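Local structure of beta-1,4-mannanase (Cellulomonas fimi, 2BVY) at residues G68-I73 with S111-N116; G236-D241 with P370-V375; G287-N292 with F331-G336. The protein probably hydrolyses internal beta-1,4-mannosidic bonds of mannans, as an endo-acting glycoside hydrolase of family 26, here the catalytic module with an adjoining Ig-like domain. All blocks are in the same frame, centred on the assembly; numbering follows the deposited sequence.

The three contacts sample two domains, a parallel (beta/alpha)8 barrel of glycoside hydrolase clan GH-A and the Ig-like beta-sheet domain that follows it. Contact 1 comes first and joins neighbouring barrel strands 66-70 and 107-111 where they run into loops. Contact 3 pairs the loops after strands 282-285 and 318-321, its centre about 22 Å from that of contact 1; both sit at the barrel end carrying the predicted catalytic glutamates. Contact 2 opens after contact 1 has closed and encloses contact 3 along the sequence. Its centre lies about 25 Å from that of contact 1 and 40 Å from that of contact 3, and it joins the Ig-like domain to the barrel away from those glutamates.

Contact 1. Residues G68-I73 with S111-N116; sequences GWDTLI and SAHVEN. With CAC (cacodylate ion), chain B.
D70 and H113 each bury 58 Å² against the opposite segment, S111 a further 55 Å², and the three are joined through one carboxylate. The backbones first set the register: S111 N donates to W69 O (2.9 Å) and T71 N to S111 O, a parallel bridge that puts the side chains of D70 and S111 on the same face of the sheet. A chi1 of -161° turns CG of D70 to the side remote from its backbone N and brings the carboxylate close to S111 and H113. There OD2 of D70 accepts two bonds, from S111 OG at 2.5 Å and from H113 ND1 at 2.6 Å, the donors arriving from opposite faces of the carboxylate plane. The other oxygen, D70 OD1, receives the backbone N of H113 at 3.1 Å through its syn lone pair, and that bond is almost straight (178°). H113 is thus held by the same carboxylate at both its backbone and its ring, which fixes the ring's rotation. D70 OD2 lies at the imidazole edge, near the ring plane, although carboxylate and ring are turned 46° apart. The far nitrogen of the ring, NE2, makes a weak bond of 3.2 Å to O2 of a cacodylate ion, which H174 also binds. L72 packs beside H113, its CD1 3.9 Å from H113 CB. Next to it T71 OG1, bonded to Y147, lies against the methyl of A112. The side chain of H113 comes within about 5 Å of E282 and 6 Å of E175, the predicted nucleophile and proton donor. The arrangement is a His-carboxylate pair at the C-terminal ends of adjacent strands in a (beta/alpha)8 barrel, consistent with a place in the wall of the active-site pocket.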
ATOM      1  N   GLY A  68      -5.865  -9.133   5.822  1.00 24.90           N
ATOM      2  CA  GLY A  68      -4.688  -8.278   5.777  1.00 24.54           C
ATOM      3  C   GLY A  68      -3.486  -8.872   6.485  1.00 25.37           C
ATOM      4  O   GLY A  68      -3.625  -9.496   7.528  1.00 24.71           O
ATOM      5  N   TRP A  69      -2.301  -8.673   5.916  1.00 26.60           N
ATOM      6  CA  TRP A  69      -1.072  -9.191   6.500  1.00 26.14           C
ATOM      7  C   TRP A  69      -0.011  -8.100   6.521  1.00 28.10           C
ATOM      8  O   TRP A  69      -0.257  -6.977   6.086  1.00 26.32           O
ATOM      9  CB  TRP A  69      -0.556 -10.381   5.691  1.00 25.44           C
ATOM     10  CG  TRP A  69      -1.613 -11.405   5.378  1.00 25.18           C
ATOM     11  CD1 TRP A  69      -2.263 -11.581   4.183  1.00 23.68           C
ATOM     12  CD2 TRP A  69      -2.139 -12.394   6.270  1.00 24.54           C
ATOM     13  NE1 TRP A  69      -3.156 -12.621   4.279  1.00 22.71           N
ATOM     14  CE2 TRP A  69      -3.102 -13.138   5.548  1.00 25.30           C
ATOM     15  CE3 TRP A  69      -1.893 -12.723   7.608  1.00 25.89           C
ATOM     16  CZ2 TRP A  69      -3.819 -14.199   6.123  1.00 26.80           C
ATOM     17  CZ3 TRP A  69      -2.611 -13.781   8.184  1.00 27.38           C
ATOM     18  CH2 TRP A  69      -3.559 -14.504   7.437  1.00 27.70           C
ATOM     19  N   ASP A  70       1.179  -8.435   7.011  1.00 28.94           N
ATOM     20  CA  ASP A  70       2.246  -7.449   7.081  1.00 27.74           C
ATOM     21  C   ASP A  70       3.637  -8.078   7.012  1.00 27.27           C
ATOM     22  O   ASP A  70       3.865  -9.138   7.580  1.00 28.71           O
ATOM     23  CB  ASP A  70       2.102  -6.655   8.380  1.00 26.54           C
ATOM     24  CG  ASP A  70       2.839  -5.343   8.333  1.00 27.77           C
ATOM     25  OD1 ASP A  70       4.085  -5.340   8.485  1.00 28.19           O
ATOM     26  OD2 ASP A  70       2.168  -4.311   8.122  1.00 28.10           O
ATOM     27  N   THR A  71       4.569  -7.415   6.331  1.00 26.70           N
ATOM     28  CA  THR A  71       5.926  -7.936   6.217  1.00 26.97           C
ATOM     29  C   THR A  71       6.602  -8.123   7.577  1.00 27.44           C
ATOM     30  O   THR A  71       7.715  -8.640   7.652  1.00 29.32           O
ATOM     31  CB  THR A  71       6.818  -7.036   5.324  1.00 26.99           C
ATOM     32  OG1 THR A  71       6.772  -5.685   5.796  1.00 27.06           O
ATOM     33  CG2 THR A  71       6.343  -7.083   3.884  1.00 25.85           C
ATOM     34  N   LEU A  72       5.944  -7.694   8.651  1.00 27.78           N
ATOM     35  CA  LEU A  72       6.496  -7.897   9.988  1.00 28.15           C
ATOM     36  C   LEU A  72       6.532  -9.414  10.216  1.00 27.61           C
ATOM     37  O   LEU A  72       7.272  -9.904  11.058  1.00 28.71           O
ATOM     38  CB  LEU A  72       5.621  -7.236  11.062  1.00 28.24           C
ATOM     39  CG  LEU A  72       5.785  -5.739  11.342  1.00 30.06           C
ATOM     40  CD1 LEU A  72       4.707  -5.271  12.313  1.00 27.87           C
ATOM     41  CD2 LEU A  72       7.169  -5.475  11.919  1.00 28.87           C
ATOM     42  N   ILE A  73       5.712 -10.145   9.463  1.00 27.29           N
ATOM     43  CA  ILE A  73       5.664 -11.605   9.548  1.00 27.73           C
ATOM     44  C   ILE A  73       7.020 -12.146   9.081  1.00 28.87           C
ATOM     45  O   ILE A  73       7.637 -12.975   9.744  1.00 27.77           O
ATOM     46  CB  ILE A  73       4.567 -12.178   8.628  1.00 27.06           C
ATOM     47  CG1 ILE A  73       3.182 -11.765   9.136  1.00 26.18           C
ATOM     48  CG2 ILE A  73       4.697 -13.700   8.546  1.00 26.17           C
ATOM     49  CD1 ILE A  73       2.038 -12.182   8.218  1.00 22.53           C
ATOM     50  N   SER A 111       0.514  -5.048   4.046  1.00 23.93           N
ATOM     51  CA  SER A 111       1.087  -3.750   4.360  1.00 25.50           C
ATOM     52  C   SER A 111       2.539  -4.034   4.761  1.00 25.98           C
ATOM     53  O   SER A 111       2.961  -5.196   4.802  1.00 25.35           O
ATOM     54  CB  SER A 111       0.313  -3.085   5.497  1.00 23.95           C
ATOM     55  OG  SER A 111       0.170  -3.965   6.592  1.00 25.31           O
ATOM     56  N   ALA A 112       3.311  -2.996   5.046  1.00 26.39           N
ATOM     57  CA  ALA A 112       4.708  -3.207   5.405  1.00 27.00           C
ATOM     58  C   ALA A 112       5.239  -2.213   6.427  1.00 26.86           C
ATOM     59  O   ALA A 112       5.643  -1.110   6.069  1.00 27.31           O
ATOM     60  CB  ALA A 112       5.574  -3.161   4.139  1.00 26.19           C
ATOM     61  N   HIS A 113       5.224  -2.602   7.698  1.00 28.20           N
ATOM     62  CA  HIS A 113       5.753  -1.753   8.763  1.00 28.98           C
ATOM     63  C   HIS A 113       7.245  -2.085   8.827  1.00 29.90           C
ATOM     64  O   HIS A 113       7.711  -2.766   9.746  1.00 30.18           O
ATOM     65  CB  HIS A 113       5.070  -2.080  10.091  1.00 27.94           C
ATOM     66  CG  HIS A 113       3.654  -1.602  10.172  1.00 29.81           C
ATOM     67  ND1 HIS A 113       2.635  -2.157   9.427  1.00 27.92           N
ATOM     68  CD2 HIS A 113       3.094  -0.588  10.878  1.00 30.70           C
ATOM     69  CE1 HIS A 113       1.510  -1.506   9.667  1.00 29.34           C
ATOM     70  NE2 HIS A 113       1.761  -0.549  10.544  1.00 29.37           N
ATOM     71  N   VAL A 114       7.978  -1.601   7.826  1.00 29.31           N
ATOM     72  CA  VAL A 114       9.407  -1.870   7.686  1.00 28.73           C
ATOM     73  C   VAL A 114      10.297  -1.449   8.847  1.00 28.24           C
ATOM     74  O   VAL A 114      10.199  -0.336   9.365  1.00 28.41           O
ATOM     75  CB  VAL A 114       9.958  -1.221   6.398  1.00 29.28           C
ATOM     76  CG1 VAL A 114      11.368  -1.704   6.135  1.00 27.72           C
ATOM     77  CG2 VAL A 114       9.047  -1.544   5.220  1.00 27.79           C
ATOM     78  N   GLU A 115      11.168  -2.364   9.250  1.00 28.46           N
ATOM     79  CA  GLU A 115      12.117  -2.116  10.331  1.00 29.44           C
ATOM     80  C   GLU A 115      13.002  -0.931   9.954  1.00 29.42           C
ATOM     81  O   GLU A 115      13.242  -0.681   8.769  1.00 26.94           O
ATOM     82  CB  GLU A 115      13.000  -3.343  10.515  1.00 30.14           C
ATOM     83  CG  GLU A 115      13.706  -3.750   9.226  1.00 35.60           C
ATOM     84  CD  GLU A 115      14.496  -5.041   9.371  1.00 41.04           C
ATOM     85  OE1 GLU A 115      15.394  -5.087  10.243  1.00 43.34           O
ATOM     86  OE2 GLU A 115      14.221  -6.004   8.617  1.00 41.23           O
ATOM     87  N   ASN A 116      13.479  -0.200  10.955  1.00 29.94           N
ATOM     88  CA  ASN A 116      14.366   0.927  10.692  1.00 32.14           C
ATOM     89  C   ASN A 116      15.756   0.328  10.405  1.00 33.15           C
ATOM     90  O   ASN A 116      16.463  -0.090  11.325  1.00 32.28           O
ATOM     91  CB  ASN A 116      14.436   1.858  11.906  1.00 30.10           C
ATOM     92  CG  ASN A 116      15.216   3.130  11.616  1.00 32.07           C
ATOM     93  OD1 ASN A 116      16.303   3.080  11.040  1.00 30.56           O
ATOM     94  ND2 ASN A 116      14.665   4.278  12.015  1.00 30.48           N
TER
HETATM   95 AS   CAC B 600      -1.398   1.243  11.607  1.00 52.16          AS
HETATM   96  O1  CAC B 600      -2.119   2.753  11.513  1.00 52.28           O
HETATM   97  O2  CAC B 600      -1.148   0.722  10.094  1.00 50.63           O
HETATM   98  C1  CAC B 600       0.285   1.350  12.466  1.00 50.32           C
HETATM   99  C2  CAC B 600      -2.565   0.001  12.432  1.00 51.01           C

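Contact 2. Residues G236-D241 with P370-V375; sequences GDAFVD and PAQPVV
This is an interdomain contact: the loop leading into barrel strand 242-249 meets the start of strand 374-379, an outermost strand of the Ig-like domain. A238 stands at its centre, its CB pointing toward the other segment, and its CA is nearest that of Q372, 6.5 Å away. The methyl meets two side chains at once. Q372 reaches the barrel with its chain extended beyond CG; CG and CD lie alongside A238 CB, CD at 3.6 Å. The amide end continues over the D237-A238 peptide, but proximity there is not bonding: Q372 NE2 and A238 N are 3.3 Å apart and both are donors, while D237 O is approached by NE2 at a poor angle. That oxygen has K276 NZ as a partner instead, and D237 OD1 bonds to Y234. These two oxygens of D237 are therefore bonded within the barrel, and what joins the two segments is apolar contact. F239 carries this apolar surface inward: its ring packs against helix 190-207 and meets H376 with planes at about 90°. V374 completes the patch, with CG2 4.3 Å from F239 CZ. Its first torsion (chi1 -65°) sets CG1 anti to the carbonyl carbon, and from there V374 CG1 presses on A238 CB at 3.5 Å, closer than two methyl carbons normally sit.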
ATOM      1  N   GLY A 236       1.835   8.687  -8.637  1.00 28.84           N
ATOM      2  CA  GLY A 236       1.568   8.842 -10.065  1.00 28.30           C
ATOM      3  C   GLY A 236       0.685   7.739 -10.634  1.00 30.48           C
ATOM      4  O   GLY A 236       0.705   6.602 -10.141  1.00 29.33           O
ATOM      5  N   ASP A 237      -0.087   8.062 -11.671  1.00 30.09           N
ATOM      6  CA  ASP A 237      -0.987   7.083 -12.278  1.00 31.70           C
ATOM      7  C   ASP A 237      -0.304   5.780 -12.679  1.00 31.51           C
ATOM      8  O   ASP A 237      -0.908   4.713 -12.611  1.00 31.68           O
ATOM      9  CB  ASP A 237      -1.699   7.672 -13.510  1.00 34.09           C
ATOM     10  CG  ASP A 237      -2.519   8.911 -13.183  1.00 36.16           C
ATOM     11  OD1 ASP A 237      -3.029   9.003 -12.045  1.00 38.26           O
ATOM     12  OD2 ASP A 237      -2.665   9.793 -14.063  1.00 36.85           O
ATOM     13  N   ALA A 238       0.957   5.857 -13.083  1.00 31.18           N
ATOM     14  CA  ALA A 238       1.676   4.662 -13.507  1.00 30.14           C
ATOM     15  C   ALA A 238       2.156   3.783 -12.353  1.00 30.92           C
ATOM     16  O   ALA A 238       2.724   2.711 -12.582  1.00 30.35           O
ATOM     17  CB  ALA A 238       2.866   5.062 -14.370  1.00 30.21           C
ATOM     18  N   PHE A 239       1.921   4.215 -11.115  1.00 29.87           N
ATOM     19  CA  PHE A 239       2.405   3.446  -9.969  1.00 29.24           C
ATOM     20  C   PHE A 239       1.367   3.004  -8.949  1.00 28.45           C
ATOM     21  O   PHE A 239       1.684   2.219  -8.057  1.00 27.59           O
ATOM     22  CB  PHE A 239       3.489   4.256  -9.250  1.00 29.39           C
ATOM     23  CG  PHE A 239       4.629   4.656 -10.141  1.00 30.58           C
ATOM     24  CD1 PHE A 239       5.629   3.746 -10.461  1.00 31.68           C
ATOM     25  CD2 PHE A 239       4.675   5.925 -10.694  1.00 29.94           C
ATOM     26  CE1 PHE A 239       6.658   4.091 -11.324  1.00 32.13           C
ATOM     27  CE2 PHE A 239       5.698   6.284 -11.560  1.00 32.99           C
ATOM     28  CZ  PHE A 239       6.693   5.364 -11.877  1.00 33.87           C
ATOM     29  N   VAL A 240       0.138   3.490  -9.078  1.00 27.85           N
ATOM     30  CA  VAL A 240      -0.902   3.154  -8.118  1.00 27.91           C
ATOM     31  C   VAL A 240      -2.161   2.569  -8.745  1.00 29.63           C
ATOM     32  O   VAL A 240      -2.672   3.095  -9.733  1.00 31.17           O
ATOM     33  CB  VAL A 240      -1.314   4.410  -7.306  1.00 27.43           C
ATOM     34  CG1 VAL A 240      -2.355   4.045  -6.246  1.00 24.60           C
ATOM     35  CG2 VAL A 240      -0.085   5.042  -6.667  1.00 27.45           C
ATOM     36  N   ASP A 241      -2.659   1.487  -8.151  1.00 28.88           N
ATOM     37  CA  ASP A 241      -3.883   0.829  -8.614  1.00 30.26           C
ATOM     38  C   ASP A 241      -5.034   1.164  -7.676  1.00 28.81           C
ATOM     39  O   ASP A 241      -6.176   1.338  -8.107  1.00 27.34           O
ATOM     40  CB  ASP A 241      -3.724  -0.697  -8.637  1.00 31.48           C
ATOM     41  CG  ASP A 241      -2.796  -1.176  -9.729  1.00 34.22           C
ATOM     42  OD1 ASP A 241      -2.998  -0.769 -10.895  1.00 35.68           O
ATOM     43  OD2 ASP A 241      -1.875  -1.967  -9.421  1.00 33.53           O
ATOM     44  N   PRO A 370      -2.072  -0.963 -22.326  1.00 52.47           N
ATOM     45  CA  PRO A 370      -0.614  -0.905 -22.468  1.00 52.98           C
ATOM     46  C   PRO A 370       0.007   0.009 -21.409  1.00 52.56           C
ATOM     47  O   PRO A 370      -0.579   1.026 -21.037  1.00 52.42           O
ATOM     48  CB  PRO A 370      -0.430  -0.373 -23.890  1.00 52.69           C
ATOM     49  CG  PRO A 370      -1.641   0.505 -24.075  1.00 53.12           C
ATOM     50  CD  PRO A 370      -2.745  -0.349 -23.486  1.00 52.96           C
ATOM     51  N   ALA A 371       1.185  -0.363 -20.919  1.00 52.75           N
ATOM     52  CA  ALA A 371       1.871   0.438 -19.911  1.00 53.12           C
ATOM     53  C   ALA A 371       2.106   1.850 -20.434  1.00 53.45           C
ATOM     54  O   ALA A 371       2.531   2.035 -21.575  1.00 54.03           O
ATOM     55  CB  ALA A 371       3.201  -0.211 -19.545  1.00 52.55           C
ATOM     56  N   GLN A 372       1.823   2.846 -19.603  1.00 53.91           N
ATOM     57  CA  GLN A 372       2.015   4.236 -20.001  1.00 54.66           C
ATOM     58  C   GLN A 372       3.481   4.645 -19.849  1.00 53.41           C
ATOM     59  O   GLN A 372       4.141   4.281 -18.872  1.00 52.76           O
ATOM     60  CB  GLN A 372       1.129   5.159 -19.156  1.00 56.81           C
ATOM     61  CG  GLN A 372       1.399   5.080 -17.659  1.00 60.53           C
ATOM     62  CD  GLN A 372       0.448   5.939 -16.834  1.00 62.42           C
ATOM     63  OE1 GLN A 372       0.454   7.173 -16.935  1.00 63.24           O
ATOM     64  NE2 GLN A 372      -0.376   5.289 -16.014  1.00 61.77           N
ATOM     65  N   PRO A 373       4.014   5.389 -20.834  1.00 51.92           N
ATOM     66  CA  PRO A 373       5.406   5.843 -20.795  1.00 50.26           C
ATOM     67  C   PRO A 373       5.610   6.827 -19.658  1.00 47.99           C
ATOM     68  O   PRO A 373       4.812   7.749 -19.469  1.00 46.72           O
ATOM     69  CB  PRO A 373       5.598   6.504 -22.158  1.00 51.00           C
ATOM     70  CG  PRO A 373       4.647   5.746 -23.038  1.00 52.33           C
ATOM     71  CD  PRO A 373       3.421   5.656 -22.156  1.00 52.40           C
ATOM     72  N   VAL A 374       6.674   6.619 -18.893  1.00 46.26           N
ATOM     73  CA  VAL A 374       6.987   7.499 -17.778  1.00 42.95           C
ATOM     74  C   VAL A 374       8.480   7.672 -17.653  1.00 40.94           C
ATOM     75  O   VAL A 374       9.261   6.797 -18.027  1.00 39.81           O
ATOM     76  CB  VAL A 374       6.479   6.945 -16.422  1.00 43.12           C
ATOM     77  CG1 VAL A 374       4.966   6.889 -16.410  1.00 43.77           C
ATOM     78  CG2 VAL A 374       7.077   5.570 -16.163  1.00 41.71           C
ATOM     79  N   VAL A 375       8.863   8.821 -17.124  1.00 39.12           N
ATOM     80  CA  VAL A 375      10.253   9.129 -16.895  1.00 38.18           C
ATOM     81  C   VAL A 375      10.297   9.910 -15.595  1.00 37.10           C
ATOM     82  O   VAL A 375       9.499  10.824 -15.378  1.00 36.99           O
ATOM     83  CB  VAL A 375      10.858   9.988 -18.037  1.00 39.88           C
ATOM     84  CG1 VAL A 375      10.070  11.282 -18.204  1.00 40.60           C
ATOM     85  CG2 VAL A 375      12.323  10.296 -17.732  1.00 40.64           C
TER

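Contact 3. Residues G287-N292 with F331-G336; sequences GGVGTN and FVPVPG
F331 turns one face of its ring to G288 CA, joining two loops at the C-terminal end of a (beta/alpha)8 barrel, those that follow strands 282-285 and 318-321. The contact is a CH-pi interaction: G288 CA is 3.8 Å from the centroid of the F331 ring and 26° off its normal, displaced toward the rim on which CE2 lies. The nearest ring atom, F331 CE2, is 3.5 Å from G288 CA. F331 achieves this although its CB is directed away from the other segment, because CG stands anti to the carbonyl carbon (chi1 -63°) and the ring folds back across the glycine backbone. G288 suits the place on two counts: a CB there would lie 3.7 Å from F331 CZ, and at these backbone angles it would collide with the carbonyl oxygen of G287. Replacing F331 by an alanine would probably leave the G288 backbone without the ring that covers it, and open a gap beside the loop after strand 282-285. That strand begins with E282, the predicted nucleophile, about 7 Å from the F331 side chain; a glycerol, probably from the crystallisation liquor, lies about 4 Å from the same side chain and bonds to G287 N, consistent with a place at the edge of the substrate cleft. Beyond the ring the contact turns aliphatic. V289 points toward the other segment and has its backbone joined to H330. L339 touches both V289 and P333, while helix 340-348 covers P333 through L340 and F343. V289 and P333 cross at about a right angle, and at the crossing V289 CG1 rests 3.7 Å from P333 CG and equally far from P333 CA.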
ATOM      1  N   GLY A 287      -7.147   3.540  19.170  1.00 29.59           N
ATOM      2  CA  GLY A 287      -6.724   2.791  20.337  1.00 30.12           C
ATOM      3  C   GLY A 287      -7.417   1.448  20.419  1.00 30.32           C
ATOM      4  O   GLY A 287      -7.187   0.665  21.345  1.00 30.46           O
ATOM      5  N   GLY A 288      -8.284   1.175  19.452  1.00 29.14           N
ATOM      6  CA  GLY A 288      -8.974  -0.097  19.454  1.00 29.09           C
ATOM      7  C   GLY A 288     -10.277  -0.137  20.228  1.00 30.09           C
ATOM      8  O   GLY A 288     -10.745   0.858  20.783  1.00 29.11           O
ATOM      9  N   VAL A 289     -10.841  -1.333  20.287  1.00 30.17           N
ATOM     10  CA  VAL A 289     -12.116  -1.575  20.934  1.00 31.26           C
ATOM     11  C   VAL A 289     -11.981  -2.287  22.286  1.00 32.05           C
ATOM     12  O   VAL A 289     -12.973  -2.538  22.972  1.00 31.36           O
ATOM     13  CB  VAL A 289     -12.996  -2.379  19.937  1.00 30.91           C
ATOM     14  CG1 VAL A 289     -13.668  -3.554  20.604  1.00 31.44           C
ATOM     15  CG2 VAL A 289     -13.998  -1.445  19.286  1.00 29.79           C
ATOM     16  N   GLY A 290     -10.748  -2.585  22.677  1.00 33.25           N
ATOM     17  CA  GLY A 290     -10.533  -3.275  23.936  1.00 34.86           C
ATOM     18  C   GLY A 290     -10.166  -2.426  25.144  1.00 37.51           C
ATOM     19  O   GLY A 290     -10.414  -1.218  25.184  1.00 35.97           O
ATOM     20  N   THR A 291      -9.561  -3.088  26.129  1.00 39.91           N
ATOM     21  CA  THR A 291      -9.138  -2.477  27.386  1.00 42.85           C
ATOM     22  C   THR A 291      -8.482  -1.103  27.286  1.00 43.21           C
ATOM     23  O   THR A 291      -8.851  -0.184  28.014  1.00 44.42           O
ATOM     24  CB  THR A 291      -8.192  -3.435  28.149  1.00 44.19           C
ATOM     25  OG1 THR A 291      -8.969  -4.477  28.752  1.00 45.68           O
ATOM     26  CG2 THR A 291      -7.411  -2.696  29.218  1.00 45.96           C
ATOM     27  N   ASN A 292      -7.506  -0.961  26.400  1.00 43.74           N
ATOM     28  CA  ASN A 292      -6.820   0.315  26.246  1.00 43.85           C
ATOM     29  C   ASN A 292      -7.454   1.143  25.143  1.00 43.26           C
ATOM     30  O   ASN A 292      -6.893   2.152  24.716  1.00 42.58           O
ATOM     31  CB  ASN A 292      -5.345   0.091  25.916  1.00 45.84           C
ATOM     32  CG  ASN A 292      -4.682  -0.888  26.863  1.00 48.32           C
ATOM     33  OD1 ASN A 292      -4.843  -0.799  28.082  1.00 48.66           O
ATOM     34  ND2 ASN A 292      -3.925  -1.827  26.306  1.00 49.59           N
ATOM     35  N   PHE A 331      -9.274  -4.644  17.487  1.00 25.68           N
ATOM     36  CA  PHE A 331     -10.219  -3.789  16.777  1.00 24.32           C
ATOM     37  C   PHE A 331     -11.571  -4.379  16.419  1.00 24.02           C
ATOM     38  O   PHE A 331     -12.506  -3.645  16.101  1.00 23.37           O
ATOM     39  CB  PHE A 331      -9.520  -3.224  15.544  1.00 21.20           C
ATOM     40  CG  PHE A 331      -8.359  -2.358  15.891  1.00 23.39           C
ATOM     41  CD1 PHE A 331      -7.161  -2.923  16.319  1.00 22.62           C
ATOM     42  CD2 PHE A 331      -8.489  -0.971  15.900  1.00 22.71           C
ATOM     43  CE1 PHE A 331      -6.115  -2.123  16.759  1.00 24.09           C
ATOM     44  CE2 PHE A 331      -7.442  -0.158  16.339  1.00 23.41           C
ATOM     45  CZ  PHE A 331      -6.257  -0.732  16.770  1.00 23.81           C
ATOM     46  N   VAL A 332     -11.666  -5.701  16.455  1.00 23.86           N
ATOM     47  CA  VAL A 332     -12.925  -6.374  16.201  1.00 23.99           C
ATOM     48  C   VAL A 332     -13.408  -6.814  17.583  1.00 24.54           C
ATOM     49  O   VAL A 332     -12.714  -7.544  18.287  1.00 25.04           O
ATOM     50  CB  VAL A 332     -12.747  -7.606  15.287  1.00 24.02           C
ATOM     51  CG1 VAL A 332     -13.990  -8.492  15.347  1.00 23.30           C
ATOM     52  CG2 VAL A 332     -12.510  -7.149  13.858  1.00 24.46           C
ATOM     53  N   PRO A 333     -14.596  -6.350  17.995  1.00 25.48           N
ATOM     54  CA  PRO A 333     -15.192  -6.677  19.294  1.00 24.83           C
ATOM     55  C   PRO A 333     -15.424  -8.175  19.502  1.00 25.84           C
ATOM     56  O   PRO A 333     -15.791  -8.895  18.570  1.00 24.34           O
ATOM     57  CB  PRO A 333     -16.518  -5.916  19.271  1.00 26.23           C
ATOM     58  CG  PRO A 333     -16.267  -4.790  18.315  1.00 27.14           C
ATOM     59  CD  PRO A 333     -15.480  -5.459  17.226  1.00 25.55           C
ATOM     60  N   VAL A 334     -15.215  -8.627  20.737  1.00 24.84           N
ATOM     61  CA  VAL A 334     -15.424 -10.021  21.106  1.00 25.02           C
ATOM     62  C   VAL A 334     -16.260 -10.013  22.381  1.00 25.60           C
ATOM     63  O   VAL A 334     -16.363  -8.982  23.051  1.00 25.17           O
ATOM     64  CB  VAL A 334     -14.078 -10.747  21.357  1.00 24.77           C
ATOM     65  CG1 VAL A 334     -13.269 -10.773  20.065  1.00 24.04           C
ATOM     66  CG2 VAL A 334     -13.298 -10.045  22.470  1.00 22.60           C
ATOM     67  N   PRO A 335     -16.880 -11.153  22.730  1.00 27.05           N
ATOM     68  CA  PRO A 335     -17.700 -11.193  23.945  1.00 28.03           C
ATOM     69  C   PRO A 335     -17.023 -10.487  25.108  1.00 30.09           C
ATOM     70  O   PRO A 335     -15.906 -10.825  25.496  1.00 31.70           O
ATOM     71  CB  PRO A 335     -17.888 -12.691  24.176  1.00 29.35           C
ATOM     72  CG  PRO A 335     -17.989 -13.206  22.752  1.00 28.52           C
ATOM     73  CD  PRO A 335     -16.847 -12.473  22.070  1.00 25.76           C
ATOM     74  N   GLY A 336     -17.709  -9.494  25.658  1.00 31.74           N
ATOM     75  CA  GLY A 336     -17.146  -8.735  26.754  1.00 32.13           C
ATOM     76  C   GLY A 336     -16.914  -7.295  26.326  1.00 32.75           C
ATOM     77  O   GLY A 336     -16.800  -6.406  27.170  1.00 34.14           O
TER